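Local coordinates for protein nuclease (Salmonella phage SETP3, PDB 4QBN) that probably acts as a magnesium-dependent VRR-NUC family nuclease that would bind nucleic acid and hydrolyse its phosphodiester bonds, at residues E49-E54 with V76-S81. Sequence-based numbering, arbitrary orientation.
Sequences EVKKDE and VFVVGS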
loop_
_atom_site.group_PDB
_atom_site.type_symbol
_atom_site.label_atom_id
_atom_site.label_comp_id
_atom_site.label_asym_id
_atom_site.label_seq_id
_atom_site.Cartn_x
_atom_site.Cartn_y
_atom_site.Cartn_z
ATOM N N GLU A 49 -1.626 11.540 1.014
ATOM C CA GLU A 49 -0.713 12.364 0.267
ATOM C C GLU A 49 -0.519 13.631 1.087
ATOM O O GLU A 49 -1.491 14.150 1.575
ATOM C CB GLU A 49 -1.345 12.712 -1.088
ATOM C CG GLU A 49 -0.455 13.645 -1.904
ATOM C CD GLU A 49 0.722 12.919 -2.642
ATOM O OE1 GLU A 49 0.840 11.672 -2.534
ATOM O OE2 GLU A 49 1.558 13.607 -3.291
ATOM N N VAL A 50 0.704 14.109 1.274
ATOM C CA VAL A 50 0.899 15.277 2.112
ATOM C C VAL A 50 1.425 16.447 1.306
ATOM O O VAL A 50 2.388 16.281 0.539
ATOM C CB VAL A 50 1.884 14.960 3.256
ATOM C CG1 VAL A 50 2.078 16.212 4.103
ATOM C CG2 VAL A 50 1.374 13.793 4.064
ATOM N N LYS A 51 0.804 17.623 1.454
ATOM C CA LYS A 51 1.229 18.816 0.727
ATOM C C LYS A 51 1.666 19.922 1.679
ATOM O O LYS A 51 1.434 19.861 2.885
ATOM C CB LYS A 51 0.084 19.346 -0.139
ATOM C CG LYS A 51 -0.460 18.308 -1.161
ATOM C CD LYS A 51 0.666 17.670 -2.010
ATOM C CE LYS A 51 1.046 18.666 -3.060
ATOM N NZ LYS A 51 1.995 18.248 -4.158
ATOM N N LYS A 52 2.275 20.959 1.125
ATOM C CA LYS A 52 2.889 22.000 1.942
ATOM C C LYS A 52 1.894 22.977 2.573
ATOM O O LYS A 52 2.220 23.676 3.553
ATOM C CB LYS A 52 3.922 22.773 1.107
ATOM C CG LYS A 52 3.297 23.622 0.043
ATOM C CD LYS A 52 4.342 24.168 -0.922
ATOM C CE LYS A 52 3.652 24.870 -2.085
ATOM N NZ LYS A 52 2.965 26.132 -1.664
ATOM N N ASP A 53 0.726 23.097 1.955
ATOM C CA ASP A 53 -0.340 23.983 2.460
ATOM C C ASP A 53 -1.695 23.565 1.916
ATOM O O ASP A 53 -1.773 22.638 1.084
ATOM C CB ASP A 53 -0.058 25.480 2.196
ATOM C CG ASP A 53 -0.147 25.885 0.710
ATOM O OD1 ASP A 53 -0.862 25.240 -0.087
ATOM O OD2 ASP A 53 0.502 26.895 0.340
ATOM N N GLU A 54 -2.756 24.214 2.405
ATOM C CA GLU A 54 -4.117 23.759 2.092
ATOM C C GLU A 54 -4.580 24.136 0.687
ATOM O O GLU A 54 -5.586 23.606 0.222
ATOM C CB GLU A 54 -5.129 24.289 3.111
ATOM C CG GLU A 54 -4.935 23.802 4.541
ATOM C CD GLU A 54 -6.015 24.353 5.487
ATOM O OE1 GLU A 54 -6.731 25.293 5.060
ATOM O OE2 GLU A 54 -6.113 23.899 6.659
ATOM N N VAL A 76 -8.118 7.216 0.065
ATOM C CA VAL A 76 -6.956 8.022 -0.298
ATOM C C VAL A 76 -7.281 9.434 0.130
ATOM O O VAL A 76 -8.329 9.973 -0.251
ATOM C CB VAL A 76 -6.762 8.027 -1.818
ATOM C CG1 VAL A 76 -5.606 8.914 -2.152
ATOM C CG2 VAL A 76 -6.564 6.572 -2.336
ATOM N N PHE A 77 -6.401 10.040 0.891
ATOM C CA PHE A 77 -6.706 11.365 1.486
ATOM C C PHE A 77 -5.579 12.282 1.216
ATOM O O PHE A 77 -4.473 11.838 1.109
ATOM C CB PHE A 77 -6.848 11.233 3.003
ATOM C CG PHE A 77 -7.947 10.298 3.383
ATOM C CD1 PHE A 77 -9.276 10.618 3.107
ATOM C CD2 PHE A 77 -7.653 9.074 3.975
ATOM C CE1 PHE A 77 -10.316 9.742 3.426
ATOM C CE2 PHE A 77 -8.695 8.217 4.328
ATOM C CZ PHE A 77 -10.014 8.554 4.048
ATOM N N VAL A 78 -5.863 13.588 1.095
ATOM C CA VAL A 78 -4.788 14.576 0.881
ATOM C C VAL A 78 -4.830 15.564 2.035
ATOM O O VAL A 78 -5.918 16.034 2.396
ATOM C CB VAL A 78 -5.026 15.376 -0.412
ATOM C CG1 VAL A 78 -3.867 16.380 -0.597
ATOM C CG2 VAL A 78 -5.137 14.398 -1.621
ATOM N N VAL A 79 -3.688 15.824 2.668
ATOM C CA VAL A 79 -3.687 16.766 3.790
ATOM C C VAL A 79 -2.574 17.757 3.595
ATOM O O VAL A 79 -1.553 17.446 3.032
ATOM C CB VAL A 79 -3.530 16.062 5.153
ATOM C CG1 VAL A 79 -4.763 15.136 5.445
ATOM C CG2 VAL A 79 -2.227 15.304 5.206
ATOM N N GLY A 80 -2.779 18.974 4.034
ATOM C CA GLY A 80 -1.745 19.960 3.791
ATOM C C GLY A 80 -1.536 20.888 4.941
ATOM O O GLY A 80 -0.953 21.966 4.797
ATOM N N SER A 81 -2.037 20.514 6.102
ATOM C CA SER A 81 -1.832 21.363 7.272
ATOM C C SER A 81 -2.092 20.492 8.464
ATOM O O SER A 81 -2.708 19.449 8.342
ATOM C CB SER A 81 -2.827 22.542 7.296
ATOM O OG SER A 81 -4.164 22.015 7.424
#
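Val50 and Val79 meet on one face of a parallel strand pair. Their side chains slant across each other, and the closest carbons are Val50 CG2 and Val79 CG2, 4.1 Å apart. With chi1 of Val79 at -64°, its CG1 lies anti to the carbonyl carbon, which puts CG2 between the backbone N and the carbonyl carbon, facing Val50. Helix 3-17 touches Val50 through Val7, and helix 82-92 packs on Val79. The other face carries Glu49 and Val78. Val78 CG2 lies 4.2 Å from Glu49 CB. Just past the strand end, Lys51 CG meets Val78 CG1. The Glu49 chain bends at chi2 (80°) and takes its carboxylate away from Val78. Its OE1 accepts a hydrogen bond from Asp35 N.

Three nearly straight backbone bonds join the chains. Glu49 N donates to Phe77 O, and Val79 N to Glu49 O. The last, Lys51 N to Val79 O at 2.8 Å, comes just past strand 44-50. Strands 44-50 and 75-79 are the two arms of a beta-alpha-beta unit, connected through helix 60-71. Asp35, Glu49 and Lys51 match the PD-(D/E)xK signature of the nuclease superfamily that includes the VRR-NUC family, so the pair probably borders the active site.

Past the strand ends the chains stay close. Gly80 CA rests against Lys51 O at 3.3 Å in a CA-H...O contact. Glu54 then reaches back with its chain extended beyond CG. Ser81 OG donates to Glu54 OE2 over 2.8 Å and meets the anti lone pair, away from the other carboxylate oxygen. Ser81 is also the N-cap of helix 82-92, where its OG bonds to Gln84 N. A bound sulfate, probably from the crystallisation liquor, lies about 3 Å from the Ser81 side chain.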